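Local coordinates for putative secreted lipase (Streptomyces sp. W007, PDB 5H6G), which probably hydrolyses lipid esters as a secreted, thermostable lipase of the alpha/beta-hydrolase superfamily, at residues Asn18-Lys23 against Leu95-Ala100; Val190-Ile195 against Pro214-Val219; Val194-Tyr199 against Thr208-Gly213. All coordinates share one frame; numbering follows the deposited sequence.

From the N terminus, interaction 1 comes first: the turn after strand 16-17 meets the C-terminal end of helix 80-98, closing a loop of 71 residues that includes strands 32-35 and 59-63. It is complete before the other two begin. Interaction 2 pairs strand 191-196 with the outermost strand 216-220, and interaction 3 starts from the same strand and closes the shorter loop between its end and residues 208-213. They share V194 and I195, their centres lie about 9 Å apart, and N218 ND2 probably bonds L211 O between them. Interaction 1, its centre about 26 Å from that of interaction 2, ties the opposite margin of the parallel sheet to a covering helix.

Interaction 1 of 3, residues Asn18-Lys23 against Leu95-Ala100; sequences NDYSCK and LDATGA
K23 and Y20 meet A97 where helix 80-98 of this alpha/beta-hydrolase fold runs out, and the segment that meets it is a type I beta turn, D19 to C22, following the short edge strand 16-17. The lysine chain bends about CB-CG (chi2 69°) and then runs extended, which carries NZ to A97 O at 3.1 Å; the donor lies in the carbonyl plane, with a C=O...N angle of 157°. An ammonium at the C-terminal end of a helix probably also complements the partial negative charge there. In Y20, chi1 (-74°) puts CG beside the backbone N, and the turn of the ring about CB-CG presents its CD2 edge to A97 CB, 4.0 Å away and near the ring plane. The same methyl touches Y20 O, at 3.9 Å. F90, K93 and V94 of the helix also touch this tyrosine, and its ring meets that of F61. Behind the turn, the disulfide of C22 with C59 ties the segment to strand 59-63. Within the beta turn, which C22 N closes on D19 O, D19 OD1 forms an Asx turn by accepting S21 N at 3.1 Å on its anti side; it also accepts S21 OG at 2.7 Å on its syn side, both from the same face of the carboxylate.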
ATOM      1  N   ASN A  18      -2.849  13.784   7.660  1.00 40.87           N
ATOM      2  CA  ASN A  18      -2.443  14.887   6.783  1.00 42.88           C
ATOM      3  C   ASN A  18      -2.382  16.221   7.522  1.00 43.48           C
ATOM      4  O   ASN A  18      -2.681  17.280   6.950  1.00 39.63           O
ATOM      5  CB  ASN A  18      -3.325  14.966   5.510  1.00 39.96           C
ATOM      6  CG  ASN A  18      -3.019  13.848   4.523  1.00 38.34           C
ATOM      7  OD1 ASN A  18      -1.950  13.270   4.543  1.00 37.40           O
ATOM      8  ND2 ASN A  18      -3.947  13.560   3.650  1.00 36.70           N
ATOM      9  N   ASP A  19      -1.956  16.137   8.784  1.00 43.23           N
ATOM     10  CA  ASP A  19      -1.730  17.283   9.630  1.00 43.99           C
ATOM     11  C   ASP A  19      -0.224  17.422   9.671  1.00 43.24           C
ATOM     12  O   ASP A  19       0.466  16.629  10.315  1.00 40.67           O
ATOM     13  CB  ASP A  19      -2.326  17.035  11.019  1.00 48.05           C
ATOM     14  CG  ASP A  19      -2.154  18.221  11.973  1.00 49.12           C
ATOM     15  OD1 ASP A  19      -1.364  19.149  11.703  1.00 48.44           O
ATOM     16  OD2 ASP A  19      -2.815  18.199  13.025  1.00 52.73           O
ATOM     17  N   TYR A  20       0.280  18.431   8.960  1.00 44.18           N
ATOM     18  CA  TYR A  20       1.716  18.640   8.817  1.00 44.35           C
ATOM     19  C   TYR A  20       2.374  19.294  10.038  1.00 45.37           C
ATOM     20  O   TYR A  20       3.594  19.497  10.034  1.00 44.50           O
ATOM     21  CB  TYR A  20       2.049  19.374   7.489  1.00 41.72           C
ATOM     22  CG  TYR A  20       1.891  18.439   6.307  1.00 39.35           C
ATOM     23  CD1 TYR A  20       0.647  18.249   5.714  1.00 38.14           C
ATOM     24  CD2 TYR A  20       2.964  17.690   5.829  1.00 36.26           C
ATOM     25  CE1 TYR A  20       0.478  17.383   4.648  1.00 36.64           C
ATOM     26  CE2 TYR A  20       2.799  16.809   4.764  1.00 37.30           C
ATOM     27  CZ  TYR A  20       1.549  16.662   4.177  1.00 37.14           C
ATOM     28  OH  TYR A  20       1.342  15.778   3.133  1.00 37.00           O
ATOM     29  N   SER A  21       1.592  19.600  11.074  1.00 46.21           N
ATOM     30  CA  SER A  21       2.156  19.958  12.382  1.00 50.27           C
ATOM     31  C   SER A  21       2.311  18.738  13.322  1.00 50.56           C
ATOM     32  O   SER A  21       2.841  18.875  14.437  1.00 50.23           O
ATOM     33  CB  SER A  21       1.323  21.075  13.046  1.00 47.00           C
ATOM     34  OG  SER A  21       0.081  20.589  13.495  1.00 53.02           O
ATOM     35  N   CYS A  22       1.876  17.558  12.873  1.00 47.27           N
ATOM     36  CA  CYS A  22       1.901  16.369  13.713  1.00 47.54           C
ATOM     37  C   CYS A  22       3.341  16.002  14.027  1.00 44.83           C
ATOM     38  O   CYS A  22       4.198  16.092  13.162  1.00 44.43           O
ATOM     39  CB  CYS A  22       1.182  15.197  13.023  1.00 50.89           C
ATOM     40  SG  CYS A  22       0.646  13.845  14.100  1.00 50.99           S
ATOM     41  N   LYS A  23       3.583  15.614  15.277  1.00 45.07           N
ATOM     42  CA  LYS A  23       4.909  15.332  15.818  1.00 45.27           C
ATOM     43  C   LYS A  23       4.887  13.926  16.419  1.00 43.02           C
ATOM     44  O   LYS A  23       4.354  13.739  17.513  1.00 43.57           O
ATOM     45  CB  LYS A  23       5.281  16.384  16.894  1.00 48.67           C
ATOM     46  CG  LYS A  23       6.408  17.332  16.506  1.00 50.16           C
ATOM     47  CD  LYS A  23       6.024  18.304  15.397  1.00 50.34           C
ATOM     48  CE  LYS A  23       7.268  18.713  14.616  1.00 55.96           C
ATOM     49  NZ  LYS A  23       6.966  19.597  13.461  1.00 57.47           N
ATOM     50  N   LEU A  95       8.855  13.816   5.993  1.00 34.09           N
ATOM     51  CA  LEU A  95       9.992  13.737   6.907  1.00 35.65           C
ATOM     52  C   LEU A  95      10.585  15.086   7.326  1.00 38.41           C
ATOM     53  O   LEU A  95      10.987  15.233   8.481  1.00 38.41           O
ATOM     54  CB  LEU A  95      11.095  12.896   6.303  1.00 36.61           C
ATOM     55  CG  LEU A  95      10.802  11.423   6.065  1.00 37.01           C
ATOM     56  CD1 LEU A  95      12.101  10.764   5.628  1.00 36.24           C
ATOM     57  CD2 LEU A  95      10.232  10.733   7.307  1.00 37.26           C
ATOM     58  N   ASP A  96      10.660  16.037   6.386  1.00 38.81           N
ATOM     59  CA  ASP A  96      11.106  17.408   6.674  1.00 40.89           C
ATOM     60  C   ASP A  96      10.113  18.120   7.593  1.00 40.34           C
ATOM     61  O   ASP A  96      10.535  18.834   8.479  1.00 41.26           O
ATOM     62  CB  ASP A  96      11.337  18.260   5.383  1.00 39.26           C
ATOM     63  CG  ASP A  96      12.556  17.773   4.528  1.00 46.88           C
ATOM     64  OD1 ASP A  96      13.243  16.772   4.900  1.00 47.28           O
ATOM     65  OD2 ASP A  96      12.838  18.387   3.456  1.00 47.85           O
ATOM     66  N   ALA A  97       8.816  17.954   7.364  1.00 38.45           N
ATOM     67  CA  ALA A  97       7.808  18.638   8.187  1.00 43.75           C
ATOM     68  C   ALA A  97       7.776  18.076   9.614  1.00 47.05           C
ATOM     69  O   ALA A  97       7.670  18.812  10.596  1.00 50.38           O
ATOM     70  CB  ALA A  97       6.440  18.510   7.551  1.00 43.20           C
ATOM     71  N   THR A  98       7.896  16.762   9.700  1.00 44.36           N
ATOM     72  CA  THR A  98       7.808  16.032  10.938  1.00 44.02           C
ATOM     73  C   THR A  98       9.145  15.926  11.729  1.00 43.32           C
ATOM     74  O   THR A  98       9.132  15.686  12.921  1.00 43.40           O
ATOM     75  CB  THR A  98       7.183  14.647  10.630  1.00 43.49           C
ATOM     76  OG1 THR A  98       6.619  14.121  11.808  1.00 58.42           O
ATOM     77  CG2 THR A  98       8.167  13.646  10.111  1.00 38.45           C
ATOM     78  N   GLY A  99      10.290  16.085  11.063  1.00 44.43           N
ATOM     79  CA  GLY A  99      11.613  15.901  11.691  1.00 42.18           C
ATOM     80  C   GLY A  99      12.086  14.469  11.965  1.00 46.54           C
ATOM     81  O   GLY A  99      13.193  14.269  12.495  1.00 44.96           O
ATOM     82  N   ALA A 100      11.286  13.467  11.590  1.00 43.62           N
ATOM     83  CA  ALA A 100      11.635  12.066  11.799  1.00 42.51           C
ATOM     84  C   ALA A 100      12.657  11.583  10.738  1.00 43.92           C
ATOM     85  O   ALA A 100      12.713  12.108   9.622  1.00 41.68           O
ATOM     86  CB  ALA A 100      10.388  11.197  11.793  1.00 42.21           C
TER

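Interaction 2 of 3, residues Val190-Ile195 against Pro214-Val219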
ATOM      1  N   VAL A 190      14.910  -2.773   5.391  1.00 41.47           N
ATOM      2  CA  VAL A 190      13.480  -2.462   5.379  1.00 39.31           C
ATOM      3  C   VAL A 190      12.777  -3.709   5.919  1.00 34.29           C
ATOM      4  O   VAL A 190      13.109  -4.826   5.512  1.00 31.24           O
ATOM      5  CB  VAL A 190      12.984  -2.139   3.935  1.00 39.24           C
ATOM      6  CG1 VAL A 190      11.466  -1.969   3.897  1.00 38.61           C
ATOM      7  CG2 VAL A 190      13.681  -0.901   3.371  1.00 37.25           C
ATOM      8  N   ARG A 191      11.847  -3.530   6.844  1.00 33.20           N
ATOM      9  CA  ARG A 191      11.003  -4.648   7.307  1.00 38.14           C
ATOM     10  C   ARG A 191       9.736  -4.690   6.447  1.00 34.05           C
ATOM     11  O   ARG A 191       8.999  -3.709   6.363  1.00 31.81           O
ATOM     12  CB  ARG A 191      10.666  -4.508   8.788  1.00 45.83           C
ATOM     13  CG  ARG A 191      11.900  -4.507   9.697  1.00 54.75           C
ATOM     14  CD  ARG A 191      11.673  -3.721  10.994  1.00 62.21           C
ATOM     15  NE  ARG A 191      11.175  -4.582  12.069  1.00 72.11           N
ATOM     16  CZ  ARG A 191      11.921  -5.165  13.019  1.00 79.04           C
ATOM     17  NH1 ARG A 191      13.244  -4.979  13.073  1.00 78.16           N
ATOM     18  NH2 ARG A 191      11.331  -5.944  13.942  1.00 75.82           N
ATOM     19  N   TYR A 192       9.510  -5.809   5.778  1.00 32.08           N
ATOM     20  CA  TYR A 192       8.405  -5.927   4.819  1.00 32.74           C
ATOM     21  C   TYR A 192       7.305  -6.807   5.385  1.00 30.11           C
ATOM     22  O   TYR A 192       7.591  -7.862   5.912  1.00 27.71           O
ATOM     23  CB  TYR A 192       8.863  -6.603   3.543  1.00 32.00           C
ATOM     24  CG  TYR A 192       9.861  -5.858   2.717  1.00 31.57           C
ATOM     25  CD1 TYR A 192      11.214  -5.848   3.047  1.00 30.66           C
ATOM     26  CD2 TYR A 192       9.466  -5.220   1.553  1.00 31.99           C
ATOM     27  CE1 TYR A 192      12.134  -5.197   2.231  1.00 32.69           C
ATOM     28  CE2 TYR A 192      10.373  -4.578   0.731  1.00 31.34           C
ATOM     29  CZ  TYR A 192      11.703  -4.556   1.052  1.00 31.91           C
ATOM     30  OH  TYR A 192      12.577  -3.892   0.184  1.00 31.59           O
ATOM     31  N   THR A 193       6.061  -6.374   5.262  1.00 28.13           N
ATOM     32  CA  THR A 193       4.922  -7.224   5.600  1.00 28.96           C
ATOM     33  C   THR A 193       4.029  -7.241   4.353  1.00 29.82           C
ATOM     34  O   THR A 193       3.854  -6.209   3.699  1.00 28.92           O
ATOM     35  CB  THR A 193       4.171  -6.739   6.865  1.00 29.13           C
ATOM     36  OG1 THR A 193       5.059  -6.751   7.990  1.00 27.46           O
ATOM     37  CG2 THR A 193       2.978  -7.649   7.172  1.00 29.15           C
ATOM     38  N   VAL A 194       3.567  -8.434   3.984  1.00 29.51           N
ATOM     39  CA  VAL A 194       2.563  -8.617   2.952  1.00 29.79           C
ATOM     40  C   VAL A 194       1.363  -9.336   3.568  1.00 30.16           C
ATOM     41  O   VAL A 194       1.527 -10.367   4.247  1.00 29.03           O
ATOM     42  CB  VAL A 194       3.082  -9.395   1.747  1.00 29.49           C
ATOM     43  CG1 VAL A 194       1.967  -9.613   0.741  1.00 30.14           C
ATOM     44  CG2 VAL A 194       4.200  -8.613   1.073  1.00 32.09           C
ATOM     45  N   ILE A 195       0.174  -8.764   3.328  1.00 31.06           N
ATOM     46  CA  ILE A 195      -1.109  -9.320   3.783  1.00 31.62           C
ATOM     47  C   ILE A 195      -1.938  -9.618   2.548  1.00 31.83           C
ATOM     48  O   ILE A 195      -2.281  -8.704   1.835  1.00 34.07           O
ATOM     49  CB  ILE A 195      -1.873  -8.347   4.693  1.00 30.69           C
ATOM     50  CG1 ILE A 195      -0.999  -7.966   5.891  1.00 31.44           C
ATOM     51  CG2 ILE A 195      -3.150  -9.005   5.201  1.00 31.72           C
ATOM     52  CD1 ILE A 195      -1.490  -6.812   6.739  1.00 30.18           C
ATOM     53  N   PRO A 214      14.878 -12.060   3.626  1.00 37.50           N
ATOM     54  CA  PRO A 214      15.054 -12.410   5.056  1.00 37.07           C
ATOM     55  C   PRO A 214      14.199 -11.615   6.061  1.00 38.42           C
ATOM     56  O   PRO A 214      13.906 -12.146   7.127  1.00 42.36           O
ATOM     57  CB  PRO A 214      16.558 -12.163   5.291  1.00 37.01           C
ATOM     58  CG  PRO A 214      16.950 -11.157   4.235  1.00 36.72           C
ATOM     59  CD  PRO A 214      16.098 -11.466   3.033  1.00 36.97           C
ATOM     60  N   ASN A 215      13.787 -10.383   5.717  1.00 38.23           N
ATOM     61  CA  ASN A 215      13.007  -9.510   6.626  1.00 39.35           C
ATOM     62  C   ASN A 215      11.568  -9.334   6.160  1.00 35.99           C
ATOM     63  O   ASN A 215      11.066  -8.202   6.047  1.00 32.01           O
ATOM     64  CB  ASN A 215      13.681  -8.126   6.767  1.00 42.79           C
ATOM     65  CG  ASN A 215      15.019  -8.208   7.474  1.00 44.96           C
ATOM     66  OD1 ASN A 215      15.076  -8.575   8.641  1.00 51.08           O
ATOM     67  ND2 ASN A 215      16.091  -7.879   6.780  1.00 43.00           N
ATOM     68  N   VAL A 216      10.909 -10.458   5.891  1.00 36.30           N
ATOM     69  CA  VAL A 216       9.575 -10.441   5.306  1.00 35.74           C
ATOM     70  C   VAL A 216       8.667 -11.340   6.095  1.00 35.60           C
ATOM     71  O   VAL A 216       9.017 -12.500   6.360  1.00 34.72           O
ATOM     72  CB  VAL A 216       9.564 -10.928   3.852  1.00 35.92           C
ATOM     73  CG1 VAL A 216       8.181 -10.739   3.242  1.00 38.03           C
ATOM     74  CG2 VAL A 216      10.608 -10.201   3.019  1.00 36.02           C
ATOM     75  N   ARG A 217       7.517 -10.789   6.480  1.00 36.72           N
ATOM     76  CA  ARG A 217       6.381 -11.582   6.925  1.00 38.38           C
ATOM     77  C   ARG A 217       5.274 -11.550   5.818  1.00 34.33           C
ATOM     78  O   ARG A 217       4.777 -10.494   5.421  1.00 32.01           O
ATOM     79  CB  ARG A 217       5.867 -11.115   8.301  1.00 42.02           C
ATOM     80  CG  ARG A 217       4.861 -12.116   8.903  1.00 53.76           C
ATOM     81  CD  ARG A 217       4.208 -11.712  10.241  1.00 60.06           C
ATOM     82  NE  ARG A 217       5.213 -11.652  11.297  1.00 68.56           N
ATOM     83  CZ  ARG A 217       5.803 -12.710  11.861  1.00 75.34           C
ATOM     84  NH1 ARG A 217       5.495 -13.966  11.500  1.00 74.29           N
ATOM     85  NH2 ARG A 217       6.729 -12.509  12.797  1.00 73.23           N
ATOM     86  N   ASN A 218       4.951 -12.731   5.316  1.00 30.34           N
ATOM     87  CA  ASN A 218       3.882 -12.959   4.365  1.00 31.68           C
ATOM     88  C   ASN A 218       2.710 -13.631   5.074  1.00 30.92           C
ATOM     89  O   ASN A 218       2.845 -14.756   5.551  1.00 28.75           O
ATOM     90  CB  ASN A 218       4.376 -13.865   3.258  1.00 30.80           C
ATOM     91  CG  ASN A 218       5.417 -13.194   2.399  1.00 31.86           C
ATOM     92  OD1 ASN A 218       5.175 -12.120   1.838  1.00 31.21           O
ATOM     93  ND2 ASN A 218       6.582 -13.827   2.270  1.00 31.70           N
ATOM     94  N   VAL A 219       1.582 -12.928   5.144  1.00 31.37           N
ATOM     95  CA  VAL A 219       0.432 -13.364   5.918  1.00 33.87           C
ATOM     96  C   VAL A 219      -0.797 -13.534   5.044  1.00 34.45           C
ATOM     97  O   VAL A 219      -1.159 -12.610   4.307  1.00 33.05           O
ATOM     98  CB  VAL A 219       0.045 -12.351   6.992  1.00 35.65           C
ATOM     99  CG1 VAL A 219      -0.893 -13.012   7.997  1.00 38.15           C
ATOM    100  CG2 VAL A 219       1.271 -11.842   7.712  1.00 36.18           C
TER
HETATM  101  O   HOH W   1      15.028  -6.171   4.180  1.00 26.56           O
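Y192 joins N215 through a backbone bond, its N 2.9 Å from N215 O with an N-H...O angle of 172°, the first of four in a parallel ladder. R217 N to Y192 O, V194 N to R217 O and V219 N to V194 O (2.7 Å) continue it; the axes lie 4.7 Å apart at 7°, evidence of regular parallel pairing. The Y192 side chain can be followed outward. CB lies 3.7 Å from N215 O and also touches V216 CG2. Torsion chi1 (-66°) sets CG beside the backbone N, and the ring, turned about CB-CG, has CD1 3.8 Å from N215 O, which lies at the ring edge. V190 CG1 sits 3.7 Å above one ring face, offset toward the rim. At the ring edge lies a water that donates to V190 O at 2.7 Å and accepts from N215 ND2. The tip, OH, is hydrogen-bonded to V187 N. Further along, V194 and N218 lie side by side, N218 OD1 3.4 Å from V194 CB, while N218 ND2 bonds L211 O. Y192 faces helix 115-121, touching N116 and L119; on the other side of the sheet T193, I195 and V219 pack on helix 240-250, and strand 128-134 flanks strand 191-196 opposite strand 216-220.

Interaction 3 of 3, residues Val194-Tyr199 against Thr208-Gly213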
ATOM      1  N   VAL A 194       3.567  -8.434   3.984  1.00 29.51           N
ATOM      2  CA  VAL A 194       2.563  -8.617   2.952  1.00 29.79           C
ATOM      3  C   VAL A 194       1.363  -9.336   3.568  1.00 30.16           C
ATOM      4  O   VAL A 194       1.527 -10.367   4.247  1.00 29.03           O
ATOM      5  CB  VAL A 194       3.082  -9.395   1.747  1.00 29.49           C
ATOM      6  CG1 VAL A 194       1.967  -9.613   0.741  1.00 30.14           C
ATOM      7  CG2 VAL A 194       4.200  -8.613   1.073  1.00 32.09           C
ATOM      8  N   ILE A 195       0.174  -8.764   3.328  1.00 31.06           N
ATOM      9  CA  ILE A 195      -1.109  -9.320   3.783  1.00 31.62           C
ATOM     10  C   ILE A 195      -1.938  -9.618   2.548  1.00 31.83           C
ATOM     11  O   ILE A 195      -2.281  -8.704   1.835  1.00 34.07           O
ATOM     12  CB  ILE A 195      -1.873  -8.347   4.693  1.00 30.69           C
ATOM     13  CG1 ILE A 195      -0.999  -7.966   5.891  1.00 31.44           C
ATOM     14  CG2 ILE A 195      -3.150  -9.005   5.201  1.00 31.72           C
ATOM     15  CD1 ILE A 195      -1.490  -6.812   6.739  1.00 30.18           C
ATOM     16  N   ALA A 196      -2.222 -10.895   2.287  1.00 31.86           N
ATOM     17  CA  ALA A 196      -2.988 -11.304   1.114  1.00 32.92           C
ATOM     18  C   ALA A 196      -4.217 -12.097   1.509  1.00 33.48           C
ATOM     19  O   ALA A 196      -4.278 -12.663   2.617  1.00 32.03           O
ATOM     20  CB  ALA A 196      -2.127 -12.133   0.183  1.00 33.39           C
ATOM     21  N   THR A 197      -5.188 -12.128   0.588  1.00 34.99           N
ATOM     22  CA  THR A 197      -6.442 -12.920   0.726  1.00 35.98           C
ATOM     23  C   THR A 197      -6.548 -13.946  -0.414  1.00 35.78           C
ATOM     24  O   THR A 197      -6.305 -13.614  -1.585  1.00 35.00           O
ATOM     25  CB  THR A 197      -7.725 -12.038   0.753  1.00 34.57           C
ATOM     26  OG1 THR A 197      -8.881 -12.880   0.800  1.00 34.18           O
ATOM     27  CG2 THR A 197      -7.850 -11.137  -0.475  1.00 33.58           C
ATOM     28  N   LYS A 198      -6.904 -15.187  -0.079  1.00 36.68           N
ATOM     29  CA  LYS A 198      -7.044 -16.247  -1.105  1.00 38.56           C
ATOM     30  C   LYS A 198      -8.258 -16.067  -2.011  1.00 37.13           C
ATOM     31  O   LYS A 198      -8.370 -16.763  -3.000  1.00 35.77           O
ATOM     32  CB  LYS A 198      -7.104 -17.641  -0.470  1.00 41.21           C
ATOM     33  CG  LYS A 198      -8.422 -17.940   0.222  1.00 45.08           C
ATOM     34  CD  LYS A 198      -8.337 -19.099   1.200  1.00 49.51           C
ATOM     35  CE  LYS A 198      -8.590 -20.430   0.520  1.00 52.44           C
ATOM     36  NZ  LYS A 198      -8.719 -21.463   1.578  1.00 53.61           N
ATOM     37  N   TYR A 199      -9.192 -15.185  -1.648  1.00 38.32           N
ATOM     38  CA  TYR A 199     -10.317 -14.811  -2.555  1.00 41.48           C
ATOM     39  C   TYR A 199      -9.985 -13.639  -3.499  1.00 42.24           C
ATOM     40  O   TYR A 199     -10.881 -13.041  -4.088  1.00 44.72           O
ATOM     41  CB  TYR A 199     -11.591 -14.545  -1.741  1.00 38.20           C
ATOM     42  CG  TYR A 199     -11.894 -15.720  -0.856  1.00 38.58           C
ATOM     43  CD1 TYR A 199     -12.213 -16.967  -1.408  1.00 41.79           C
ATOM     44  CD2 TYR A 199     -11.784 -15.625   0.512  1.00 37.63           C
ATOM     45  CE1 TYR A 199     -12.442 -18.082  -0.599  1.00 40.78           C
ATOM     46  CE2 TYR A 199     -12.007 -16.728   1.327  1.00 39.24           C
ATOM     47  CZ  TYR A 199     -12.337 -17.950   0.766  1.00 38.94           C
ATOM     48  OH  TYR A 199     -12.551 -19.017   1.582  1.00 41.65           O
ATOM     49  N   THR A 208       1.947 -14.822  -5.644  1.00 36.84           N
ATOM     50  CA  THR A 208       2.795 -13.855  -6.345  1.00 34.58           C
ATOM     51  C   THR A 208       2.843 -12.496  -5.639  1.00 33.55           C
ATOM     52  O   THR A 208       3.679 -11.657  -5.957  1.00 36.62           O
ATOM     53  CB  THR A 208       2.319 -13.600  -7.808  1.00 37.02           C
ATOM     54  OG1 THR A 208       1.012 -13.014  -7.804  1.00 35.30           O
ATOM     55  CG2 THR A 208       2.303 -14.899  -8.647  1.00 35.70           C
ATOM     56  N   GLN A 209       1.915 -12.246  -4.729  1.00 32.45           N
ATOM     57  CA  GLN A 209       1.914 -11.027  -3.954  1.00 32.13           C
ATOM     58  C   GLN A 209       3.035 -11.044  -2.904  1.00 33.14           C
ATOM     59  O   GLN A 209       3.568 -10.014  -2.543  1.00 32.84           O
ATOM     60  CB  GLN A 209       0.568 -10.858  -3.279  1.00 32.51           C
ATOM     61  CG  GLN A 209      -0.601 -10.745  -4.245  1.00 33.39           C
ATOM     62  CD  GLN A 209      -1.939 -10.686  -3.546  1.00 32.91           C
ATOM     63  OE1 GLN A 209      -2.027 -10.331  -2.378  1.00 34.06           O
ATOM     64  NE2 GLN A 209      -2.989 -11.047  -4.260  1.00 34.33           N
ATOM     65  N   TYR A 210       3.372 -12.232  -2.429  1.00 33.87           N
ATOM     66  CA  TYR A 210       4.394 -12.404  -1.422  1.00 35.26           C
ATOM     67  C   TYR A 210       5.779 -12.037  -1.883  1.00 34.79           C
ATOM     68  O   TYR A 210       6.098 -12.130  -3.057  1.00 33.10           O
ATOM     69  CB  TYR A 210       4.415 -13.855  -0.943  1.00 35.87           C
ATOM     70  CG  TYR A 210       3.199 -14.313  -0.138  1.00 35.10           C
ATOM     71  CD1 TYR A 210       2.304 -13.412   0.431  1.00 32.25           C
ATOM     72  CD2 TYR A 210       2.998 -15.676   0.107  1.00 36.40           C
ATOM     73  CE1 TYR A 210       1.233 -13.856   1.187  1.00 34.72           C
ATOM     74  CE2 TYR A 210       1.928 -16.128   0.871  1.00 37.00           C
ATOM     75  CZ  TYR A 210       1.051 -15.213   1.394  1.00 35.23           C
ATOM     76  OH  TYR A 210       0.015 -15.651   2.150  1.00 36.35           O
ATOM     77  N   LEU A 211       6.596 -11.636  -0.914  1.00 35.17           N
ATOM     78  CA  LEU A 211       7.992 -11.232  -1.152  1.00 36.30           C
ATOM     79  C   LEU A 211       8.933 -12.280  -0.563  1.00 36.36           C
ATOM     80  O   LEU A 211       8.757 -12.711   0.567  1.00 36.69           O
ATOM     81  CB  LEU A 211       8.260  -9.878  -0.500  1.00 34.19           C
ATOM     82  CG  LEU A 211       8.200  -8.547  -1.255  1.00 34.24           C
ATOM     83  CD1 LEU A 211       7.669  -8.617  -2.662  1.00 34.92           C
ATOM     84  CD2 LEU A 211       7.485  -7.483  -0.451  1.00 33.84           C
ATOM     85  N   ASP A 212       9.925 -12.685  -1.343  1.00 37.24           N
ATOM     86  CA  ASP A 212      10.992 -13.541  -0.870  1.00 41.17           C
ATOM     87  C   ASP A 212      12.235 -12.738  -0.385  1.00 42.93           C
ATOM     88  O   ASP A 212      12.922 -12.067  -1.175  1.00 44.82           O
ATOM     89  CB  ASP A 212      11.370 -14.504  -1.994  1.00 45.34           C
ATOM     90  CG  ASP A 212      12.454 -15.474  -1.592  1.00 48.71           C
ATOM     91  OD1 ASP A 212      12.552 -15.833  -0.400  1.00 45.94           O
ATOM     92  OD2 ASP A 212      13.194 -15.875  -2.496  1.00 55.94           O
ATOM     93  N   GLY A 213      12.524 -12.830   0.909  1.00 40.19           N
ATOM     94  CA  GLY A 213      13.699 -12.201   1.492  1.00 38.97           C
ATOM     95  C   GLY A 213      13.765 -12.441   2.991  1.00 39.07           C
ATOM     96  O   GLY A 213      12.818 -12.962   3.580  1.00 39.45           O
TER
HETATM   97  O   HOH W   2      -4.615 -10.496  -1.707  1.00 37.26           O
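Q209 OE1 accepts a 2.7 Å hydrogen bond from a water that itself takes the N-H of T197 at 2.9 Å, bridging the 3-10 segment to the residue just past strand 191-196. In alpha/beta hydrolases the loop after such a strand commonly carries the catalytic acid; D200, with S109 and H232, has geometry consistent with a Ser-His-Asp triad and is probably that acid. Q209 reaches this region with CG beside its backbone N and the chain extended beyond (chi2 176°). Its amide is fixed at both ends: NE2 bonds V203 O, with a weak bond to D200 OD2, while OE1 holds the water. The side-chain contacts of V194 with Y210 and L211 are apolar. Its two methyls are split between these neighbours: CG1 comes to the edge of the Y210 ring, in plane and 3.8 Å from CD1, and CG2 meets L211 CD2, also at 3.8 Å, the V194 and L211 side chains crossing at about a right angle. An alanine in place of V194 has neither methyl and would probably open a gap between the sheet and this loop, leaving Y210 and L211 with less to hold their positions. Q209 O accepts from N138 ND2 and lies 3.7 Å from V194 CG1.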